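Mannitol dehydrogenase (Pseudomonas fluorescens, PDB 1LJ8) probably catalyses the NAD-dependent oxidation of D-mannitol at C2 to D-fructose, as a long-chain dehydrogenase of the mannitol dehydrogenase family. Local coordinates at residues 14-22 with 47-56; 331-340 with 355-363. One frame throughout, in Å; residues are numbered along the deposited sequence.

Interaction 1 of 2, residues 14-22 with 47-56; sequences EVKLPAYTL and DALMNTGEGL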
loop_
_atom_site.group_PDB
_atom_site.type_symbol
_atom_site.label_atom_id
_atom_site.label_comp_id
_atom_site.label_asym_id
_atom_site.label_seq_id
_atom_site.Cartn_x
_atom_site.Cartn_y
_atom_site.Cartn_z
ATOM N N GLU A 14 -19.429 -17.833 -16.903
ATOM C CA GLU A 14 -19.105 -16.416 -16.819
ATOM C C GLU A 14 -17.672 -16.148 -16.398
ATOM O O GLU A 14 -17.210 -15.024 -16.492
ATOM C CB GLU A 14 -20.053 -15.700 -15.831
ATOM C CG GLU A 14 -19.862 -16.043 -14.311
ATOM C CD GLU A 14 -20.664 -17.270 -13.835
ATOM O OE1 GLU A 14 -21.128 -18.082 -14.673
ATOM O OE2 GLU A 14 -20.812 -17.450 -12.589
ATOM N N VAL A 15 -16.981 -17.173 -15.917
ATOM C CA VAL A 15 -15.618 -16.997 -15.431
ATOM C C VAL A 15 -14.640 -16.842 -16.599
ATOM O O VAL A 15 -14.513 -17.753 -17.422
ATOM C CB VAL A 15 -15.201 -18.195 -14.541
ATOM C CG1 VAL A 15 -13.753 -17.998 -14.055
ATOM C CG2 VAL A 15 -16.127 -18.291 -13.340
ATOM N N LYS A 16 -13.943 -15.702 -16.661
ATOM C CA LYS A 16 -12.972 -15.433 -17.722
ATOM C C LYS A 16 -11.670 -16.171 -17.420
ATOM O O LYS A 16 -11.222 -16.252 -16.256
ATOM C CB LYS A 16 -12.719 -13.930 -17.823
ATOM C CG LYS A 16 -14.000 -13.090 -17.773
ATOM C CD LYS A 16 -14.705 -12.936 -19.104
ATOM C CE LYS A 16 -15.773 -11.782 -19.015
ATOM N NZ LYS A 16 -15.264 -10.327 -18.776
ATOM N N LEU A 17 -11.096 -16.763 -18.464
ATOM C CA LEU A 17 -9.864 -17.551 -18.340
ATOM C C LEU A 17 -8.717 -16.956 -19.140
ATOM O O LEU A 17 -8.940 -16.234 -20.123
ATOM C CB LEU A 17 -10.105 -18.966 -18.892
ATOM C CG LEU A 17 -11.350 -19.719 -18.401
ATOM C CD1 LEU A 17 -11.429 -21.027 -19.174
ATOM C CD2 LEU A 17 -11.307 -19.955 -16.866
ATOM N N PRO A 18 -7.485 -17.236 -18.728
ATOM C CA PRO A 18 -6.317 -16.729 -19.454
ATOM C C PRO A 18 -6.484 -17.233 -20.889
ATOM O O PRO A 18 -6.940 -18.382 -21.106
ATOM C CB PRO A 18 -5.167 -17.457 -18.786
ATOM C CG PRO A 18 -5.608 -17.550 -17.361
ATOM C CD PRO A 18 -7.083 -17.911 -17.479
ATOM N N ALA A 19 -6.124 -16.407 -21.858
ATOM C CA ALA A 19 -6.257 -16.773 -23.273
ATOM C C ALA A 19 -4.921 -17.235 -23.822
ATOM O O ALA A 19 -4.811 -17.571 -24.997
ATOM C CB ALA A 19 -6.787 -15.590 -24.095
ATOM N N TYR A 20 -3.910 -17.324 -22.974
ATOM C CA TYR A 20 -2.596 -17.772 -23.425
ATOM C C TYR A 20 -2.301 -19.114 -22.787
ATOM O O TYR A 20 -2.948 -19.501 -21.803
ATOM C CB TYR A 20 -1.526 -16.751 -23.014
ATOM C CG TYR A 20 -1.628 -16.334 -21.545
ATOM C CD1 TYR A 20 -0.821 -16.926 -20.558
ATOM C CD2 TYR A 20 -2.531 -15.359 -21.164
ATOM C CE1 TYR A 20 -0.924 -16.537 -19.198
ATOM C CE2 TYR A 20 -2.651 -14.939 -19.811
ATOM C CZ TYR A 20 -1.827 -15.552 -18.837
ATOM O OH TYR A 20 -1.935 -15.151 -17.513
ATOM N N THR A 21 -1.362 -19.854 -23.363
ATOM C CA THR A 21 -0.989 -21.143 -22.799
ATOM C C THR A 21 -0.094 -20.876 -21.590
ATOM O O THR A 21 1.011 -20.311 -21.720
ATOM C CB THR A 21 -0.218 -22.015 -23.832
ATOM O OG1 THR A 21 -1.097 -22.353 -24.915
ATOM C CG2 THR A 21 0.289 -23.281 -23.190
ATOM N N LEU A 22 -0.543 -21.305 -20.422
ATOM C CA LEU A 22 0.233 -21.062 -19.201
ATOM C C LEU A 22 1.647 -21.614 -19.259
ATOM O O LEU A 22 2.608 -21.000 -18.780
ATOM C CB LEU A 22 -0.513 -21.644 -17.983
ATOM C CG LEU A 22 -1.912 -21.009 -17.811
ATOM C CD1 LEU A 22 -2.791 -21.833 -16.868
ATOM C CD2 LEU A 22 -1.735 -19.584 -17.312
ATOM N N ASP A 47 -1.417 -9.836 -16.859
ATOM C CA ASP A 47 -2.245 -10.934 -17.357
ATOM C C ASP A 47 -3.061 -10.375 -18.539
ATOM O O ASP A 47 -3.204 -11.058 -19.577
ATOM C CB ASP A 47 -3.185 -11.427 -16.220
ATOM C CG ASP A 47 -4.237 -12.426 -16.697
ATOM O OD1 ASP A 47 -3.920 -13.638 -16.712
ATOM O OD2 ASP A 47 -5.381 -12.011 -17.042
ATOM N N ALA A 48 -3.551 -9.141 -18.414
ATOM C CA ALA A 48 -4.349 -8.540 -19.510
ATOM C C ALA A 48 -3.493 -8.431 -20.790
ATOM O O ALA A 48 -3.990 -8.675 -21.903
ATOM C CB ALA A 48 -4.883 -7.141 -19.098
ATOM N N LEU A 49 -2.218 -8.075 -20.647
ATOM C CA LEU A 49 -1.308 -7.955 -21.810
ATOM C C LEU A 49 -1.117 -9.332 -22.448
ATOM O O LEU A 49 -1.163 -9.480 -23.681
ATOM C CB LEU A 49 0.083 -7.437 -21.381
ATOM C CG LEU A 49 1.128 -7.264 -22.516
ATOM C CD1 LEU A 49 0.655 -6.209 -23.527
ATOM C CD2 LEU A 49 2.413 -6.798 -21.903
HETATM N N MSE A 50 -0.880 -10.335 -21.610
HETATM C CA MSE A 50 -0.677 -11.715 -22.091
HETATM C C MSE A 50 -1.897 -12.194 -22.846
HETATM O O MSE A 50 -1.759 -12.915 -23.837
HETATM C CB MSE A 50 -0.374 -12.652 -20.892
HETATM C CG MSE A 50 1.002 -12.365 -20.359
HETATM SE SE MSE A 50 1.270 -13.594 -18.859
HETATM C CE MSE A 50 2.919 -13.049 -18.284
ATOM N N ASN A 51 -3.076 -11.763 -22.419
ATOM C CA ASN A 51 -4.297 -12.175 -23.129
ATOM C C ASN A 51 -4.388 -11.585 -24.532
ATOM O O ASN A 51 -5.209 -12.059 -25.335
ATOM C CB ASN A 51 -5.550 -11.831 -22.351
ATOM C CG ASN A 51 -5.815 -12.829 -21.237
ATOM O OD1 ASN A 51 -5.356 -13.964 -21.288
ATOM N ND2 ASN A 51 -6.564 -12.414 -20.250
ATOM N N THR A 52 -3.565 -10.575 -24.831
ATOM C CA THR A 52 -3.564 -10.002 -26.191
ATOM C C THR A 52 -2.537 -10.747 -27.037
ATOM O O THR A 52 -2.389 -10.444 -28.233
ATOM C CB THR A 52 -3.162 -8.488 -26.271
ATOM O OG1 THR A 52 -1.792 -8.327 -25.863
ATOM C CG2 THR A 52 -4.085 -7.619 -25.403
ATOM N N GLY A 53 -1.828 -11.683 -26.416
ATOM C CA GLY A 53 -0.819 -12.481 -27.085
ATOM C C GLY A 53 0.593 -11.904 -27.077
ATOM O O GLY A 53 1.449 -12.341 -27.854
ATOM N N GLU A 54 0.847 -10.929 -26.203
ATOM C CA GLU A 54 2.163 -10.297 -26.122
ATOM C C GLU A 54 2.651 -10.390 -24.689
ATOM O O GLU A 54 1.856 -10.617 -23.770
ATOM C CB GLU A 54 2.063 -8.804 -26.476
ATOM C CG GLU A 54 1.749 -8.538 -27.928
ATOM C CD GLU A 54 1.649 -7.056 -28.206
ATOM O OE1 GLU A 54 2.493 -6.284 -27.701
ATOM O OE2 GLU A 54 0.717 -6.667 -28.925
ATOM N N GLY A 55 3.953 -10.176 -24.522
ATOM C CA GLY A 55 4.572 -10.178 -23.208
ATOM C C GLY A 55 4.498 -11.452 -22.399
ATOM O O GLY A 55 4.449 -11.393 -21.167
ATOM N N LEU A 56 4.502 -12.600 -23.068
ATOM C CA LEU A 56 4.439 -13.878 -22.365
ATOM C C LEU A 56 5.752 -14.162 -21.643
ATOM O O LEU A 56 5.841 -15.114 -20.841
ATOM C CB LEU A 56 4.144 -15.021 -23.329
ATOM C CG LEU A 56 2.862 -14.891 -24.151
ATOM C CD1 LEU A 56 2.665 -16.133 -25.023
ATOM C CD2 LEU A 56 1.699 -14.766 -23.251
#

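Interaction 2 of 2, residues 331-340 with 355-363; sequences MRAYMDLDVT and KQTLVDRFS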
loop_
_atom_site.group_PDB
_atom_site.type_symbol
_atom_site.label_atom_id
_atom_site.label_comp_id
_atom_site.label_asym_id
_atom_site.label_seq_id
_atom_site.Cartn_x
_atom_site.Cartn_y
_atom_site.Cartn_z
HETATM N N MSE A 331 -15.068 14.298 5.627
HETATM C CA MSE A 331 -14.102 13.990 4.540
HETATM C C MSE A 331 -14.058 15.119 3.494
HETATM O O MSE A 331 -12.978 15.542 3.044
HETATM C CB MSE A 331 -14.501 12.686 3.819
HETATM C CG MSE A 331 -13.771 12.431 2.466
HETATM SE SE MSE A 331 -14.387 10.643 1.846
HETATM C CE MSE A 331 -13.518 10.656 0.088
ATOM N N ARG A 332 -15.234 15.618 3.104
ATOM C CA ARG A 332 -15.248 16.697 2.116
ATOM C C ARG A 332 -14.567 17.951 2.648
ATOM O O ARG A 332 -13.827 18.626 1.920
ATOM C CB ARG A 332 -16.688 17.032 1.690
ATOM C CG ARG A 332 -17.365 15.991 0.847
ATOM C CD ARG A 332 -18.641 16.593 0.257
ATOM N NE ARG A 332 -19.494 15.607 -0.415
ATOM C CZ ARG A 332 -19.333 15.172 -1.668
ATOM N NH1 ARG A 332 -18.334 15.616 -2.425
ATOM N NH2 ARG A 332 -20.208 14.308 -2.175
ATOM N N ALA A 333 -14.795 18.260 3.921
ATOM C CA ALA A 333 -14.160 19.457 4.497
ATOM C C ALA A 333 -12.633 19.261 4.551
ATOM O O ALA A 333 -11.861 20.157 4.239
ATOM C CB ALA A 333 -14.703 19.718 5.906
ATOM N N TYR A 334 -12.199 18.076 4.984
ATOM C CA TYR A 334 -10.772 17.795 5.033
ATOM C C TYR A 334 -10.156 17.907 3.630
ATOM O O TYR A 334 -9.106 18.581 3.444
ATOM C CB TYR A 334 -10.531 16.383 5.626
ATOM C CG TYR A 334 -9.083 15.978 5.654
ATOM C CD1 TYR A 334 -8.215 16.504 6.609
ATOM C CD2 TYR A 334 -8.573 15.055 4.733
ATOM C CE1 TYR A 334 -6.883 16.143 6.651
ATOM C CE2 TYR A 334 -7.212 14.657 4.794
ATOM C CZ TYR A 334 -6.386 15.218 5.760
ATOM O OH TYR A 334 -5.049 14.901 5.870
HETATM N N MSE A 335 -10.790 17.277 2.627
HETATM C CA MSE A 335 -10.272 17.315 1.240
HETATM C C MSE A 335 -10.299 18.752 0.664
HETATM O O MSE A 335 -9.319 19.225 0.082
HETATM C CB MSE A 335 -11.111 16.432 0.301
HETATM C CG MSE A 335 -10.925 14.961 0.556
HETATM SE SE MSE A 335 -11.632 13.903 -0.924
HETATM C CE MSE A 335 -13.490 14.468 -0.879
ATOM N N ASP A 336 -11.432 19.425 0.828
ATOM C CA ASP A 336 -11.574 20.761 0.245
ATOM C C ASP A 336 -10.809 21.876 0.919
ATOM O O ASP A 336 -10.213 22.717 0.239
ATOM C CB ASP A 336 -13.050 21.205 0.208
ATOM C CG ASP A 336 -13.912 20.345 -0.685
ATOM O OD1 ASP A 336 -13.408 19.670 -1.601
ATOM O OD2 ASP A 336 -15.140 20.333 -0.475
ATOM N N LEU A 337 -10.799 21.885 2.252
ATOM C CA LEU A 337 -10.167 22.998 2.963
ATOM C C LEU A 337 -8.741 22.777 3.420
ATOM O O LEU A 337 -7.954 23.723 3.514
ATOM C CB LEU A 337 -10.994 23.355 4.185
ATOM C CG LEU A 337 -12.485 23.603 3.917
ATOM C CD1 LEU A 337 -13.218 23.717 5.247
ATOM C CD2 LEU A 337 -12.643 24.889 3.079
ATOM N N ASP A 338 -8.387 21.517 3.688
ATOM C CA ASP A 338 -7.047 21.259 4.206
ATOM C C ASP A 338 -6.063 20.755 3.177
ATOM O O ASP A 338 -4.944 21.267 3.105
ATOM C CB ASP A 338 -7.117 20.276 5.405
ATOM C CG ASP A 338 -8.007 20.805 6.554
ATOM O OD1 ASP A 338 -8.059 22.055 6.716
ATOM O OD2 ASP A 338 -8.639 19.991 7.292
ATOM N N VAL A 339 -6.480 19.784 2.368
ATOM C CA VAL A 339 -5.558 19.212 1.386
ATOM C C VAL A 339 -5.483 19.940 0.047
ATOM O O VAL A 339 -4.400 20.226 -0.437
ATOM C CB VAL A 339 -5.934 17.683 1.111
ATOM C CG1 VAL A 339 -4.981 17.080 0.043
ATOM C CG2 VAL A 339 -5.884 16.884 2.465
ATOM N N THR A 340 -6.638 20.227 -0.548
ATOM C CA THR A 340 -6.658 20.820 -1.888
ATOM C C THR A 340 -5.767 22.020 -2.117
ATOM O O THR A 340 -5.017 22.057 -3.108
ATOM C CB THR A 340 -8.143 21.114 -2.338
ATOM O OG1 THR A 340 -8.841 19.866 -2.497
ATOM C CG2 THR A 340 -8.160 21.837 -3.686
ATOM N N LYS A 355 -12.260 14.504 -6.553
ATOM C CA LYS A 355 -12.703 14.320 -5.172
ATOM C C LYS A 355 -14.090 13.674 -5.127
ATOM O O LYS A 355 -14.368 12.834 -4.272
ATOM C CB LYS A 355 -12.680 15.656 -4.395
ATOM C CG LYS A 355 -11.265 16.167 -4.132
ATOM C CD LYS A 355 -11.288 17.521 -3.397
ATOM C CE LYS A 355 -11.611 18.702 -4.360
ATOM N NZ LYS A 355 -11.632 19.952 -3.569
ATOM N N GLN A 356 -14.978 14.038 -6.054
ATOM C CA GLN A 356 -16.265 13.363 -6.080
ATOM C C GLN A 356 -16.101 11.860 -6.417
ATOM O O GLN A 356 -16.786 11.026 -5.830
ATOM C CB GLN A 356 -17.240 14.024 -7.093
ATOM C CG GLN A 356 -18.650 13.352 -7.094
ATOM C CD GLN A 356 -19.363 13.370 -5.742
ATOM O OE1 GLN A 356 -19.428 14.407 -5.093
ATOM N NE2 GLN A 356 -19.884 12.225 -5.307
ATOM N N THR A 357 -15.187 11.510 -7.321
ATOM C CA THR A 357 -15.031 10.086 -7.613
ATOM C C THR A 357 -14.510 9.337 -6.365
ATOM O O THR A 357 -14.815 8.161 -6.202
ATOM C CB THR A 357 -14.122 9.823 -8.823
ATOM O OG1 THR A 357 -12.784 10.267 -8.550
ATOM C CG2 THR A 357 -14.666 10.537 -10.080
ATOM N N LEU A 358 -13.767 10.010 -5.468
ATOM C CA LEU A 358 -13.300 9.306 -4.257
ATOM C C LEU A 358 -14.501 9.015 -3.383
ATOM O O LEU A 358 -14.631 7.920 -2.808
ATOM C CB LEU A 358 -12.247 10.144 -3.493
ATOM C CG LEU A 358 -10.979 10.412 -4.318
ATOM C CD1 LEU A 358 -10.016 11.221 -3.451
ATOM C CD2 LEU A 358 -10.313 9.119 -4.792
ATOM N N VAL A 359 -15.407 9.982 -3.271
ATOM C CA VAL A 359 -16.594 9.747 -2.479
ATOM C C VAL A 359 -17.366 8.573 -3.096
ATOM O O VAL A 359 -17.807 7.680 -2.380
ATOM C CB VAL A 359 -17.489 11.012 -2.408
ATOM C CG1 VAL A 359 -18.831 10.683 -1.740
ATOM C CG2 VAL A 359 -16.753 12.073 -1.625
ATOM N N ASP A 360 -17.502 8.573 -4.423
ATOM C CA ASP A 360 -18.239 7.497 -5.113
ATOM C C ASP A 360 -17.591 6.124 -4.868
ATOM O O ASP A 360 -18.262 5.135 -4.566
ATOM C CB ASP A 360 -18.260 7.694 -6.631
ATOM C CG ASP A 360 -19.028 8.968 -7.085
ATOM O OD1 ASP A 360 -19.901 9.451 -6.334
ATOM O OD2 ASP A 360 -18.732 9.466 -8.202
ATOM N N ARG A 361 -16.266 6.068 -5.032
ATOM C CA ARG A 361 -15.555 4.783 -4.830
ATOM C C ARG A 361 -15.604 4.298 -3.378
ATOM O O ARG A 361 -15.787 3.094 -3.110
ATOM C CB ARG A 361 -14.107 4.912 -5.328
ATOM C CG ARG A 361 -14.036 4.989 -6.859
ATOM C CD ARG A 361 -12.635 5.465 -7.319
ATOM N NE ARG A 361 -11.607 4.558 -6.769
ATOM C CZ ARG A 361 -10.311 4.891 -6.635
ATOM N NH1 ARG A 361 -9.880 6.100 -7.017
ATOM N NH2 ARG A 361 -9.448 4.013 -6.108
ATOM N N PHE A 362 -15.488 5.210 -2.424
ATOM C CA PHE A 362 -15.581 4.761 -1.033
ATOM C C PHE A 362 -17.016 4.344 -0.667
ATOM O O PHE A 362 -17.217 3.637 0.302
ATOM C CB PHE A 362 -15.190 5.871 -0.040
ATOM C CG PHE A 362 -13.716 6.182 0.026
ATOM C CD1 PHE A 362 -13.267 7.116 0.961
ATOM C CD2 PHE A 362 -12.798 5.599 -0.831
ATOM C CE1 PHE A 362 -11.907 7.463 1.033
ATOM C CE2 PHE A 362 -11.429 5.939 -0.785
ATOM C CZ PHE A 362 -10.991 6.876 0.154
ATOM N N SER A 363 -18.006 4.819 -1.437
ATOM C CA SER A 363 -19.423 4.501 -1.188
ATOM C C SER A 363 -19.832 3.158 -1.777
ATOM O O SER A 363 -20.973 2.689 -1.567
ATOM C CB SER A 363 -20.321 5.633 -1.747
ATOM O OG SER A 363 -19.989 6.878 -1.125
#

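Interaction 1 of 2, residues 14-22 with 47-56
The irregular chain 14-22 runs past the C-terminal end of helix 42-50, drawing closest at A19 and N51, whose CA atoms lie 5.0 Å apart. There the amide A19 N donates an almost straight bond to N51 OD1 (2.6 Å, 172° at the hydrogen), arriving from above the plane of the N51 side-chain carbonyl. Y20 does most of the remaining work. With chi1 at 48°, its CG is flanked by both backbone N and C, which turns the ring toward the last turn of the helix. M50 covers one face: its CB makes a CH-pi contact 3.6 Å from the centroid of the Y20 ring, and the selenium of this selenomethionine follows in a Met-aromatic contact, SE lying 4.0 Å from the same centroid. P18 CB packs over the opposite face, toward the rim. At the phenolic end, Y20 OH donates to D47 OD1 (2.6 Å), meeting the carboxylate on its anti side but tilted out of its plane; D47 OD1 also accepts from G100 N of strand 96-107, so one oxygen joins the helix to both loop and sheet. L56 CD2 reaches Y20 CB at 3.8 Å. The helix itself ends in a Schellman motif, with G53 at positive phi. The whole is an N-terminal arm laid over a helix terminus of a Rossmann domain, the helix 42-50 belonging to the crossover between parallel strands 27-32 and 59-64.

Interaction 2 of 2, residues 331-340 with 355-363
M331 CE lies against L358 CB (3.8 Å), V359 CG2 and F362 CD1, and so marks the apolar centre between helices 325-339 and 351-362. With CG anti to the backbone N (chi1 166°) and the chain extended beyond it, this selenomethionine reaches straight across, its selenium approaching the F362 ring obliquely in a Met-aromatic contact. One turn on, M335 bends at its last torsion (chi3 -60°), setting CE 3.8 Å from K355 CB while SE touches L358 CD1. The short segments, 11.3 Å apart at their axes, belong to two successive, nearly antiparallel helices (157°) of the all-helical C-terminal domain; long side chains span the gap, and S302 of helix 289-313 adjoins both selenomethionines. Farther out, V359 CG2 lies over one face of the R332 guanidinium. Both terminal nitrogens of R332 donate to the single oxygen Q356 OE1, which lies close to the guanidinium plane; NH2 (3.0 Å) uses a lone pair of OE1, whereas NH1 comes from above the amide plane. Q356 NE2 in turn donates to D360 OD1. At the other polar edge, K355 NZ forms a salt bridge with D336 OD1 (2.7 Å), met on the anti side and tilted from the carboxylate plane, and donates to T340 OG1 (3.0 Å), whose hydroxyl donates to M335 O.

How the interactions relate
Interaction 1 comes first along the chain and closes well before interaction 2 opens; their centres are 36 Å apart and their nearest atoms about 18 Å, with no touch. The first sits at the outer side of the Rossmann domain, where the chain leading to strand 27-32 meets helix 42-50 near strand 96-107, away from the annotated sites. The second joins helices 325-339 and 351-362 beside helix 289-313. It is also the nearer to the cofactor: the side chain of F362 is about 9 Å from bound NAD. Interaction 1 thus lies on the Rossmann side of the fold and interaction 2 in the C-terminal domain, with the cofactor between them.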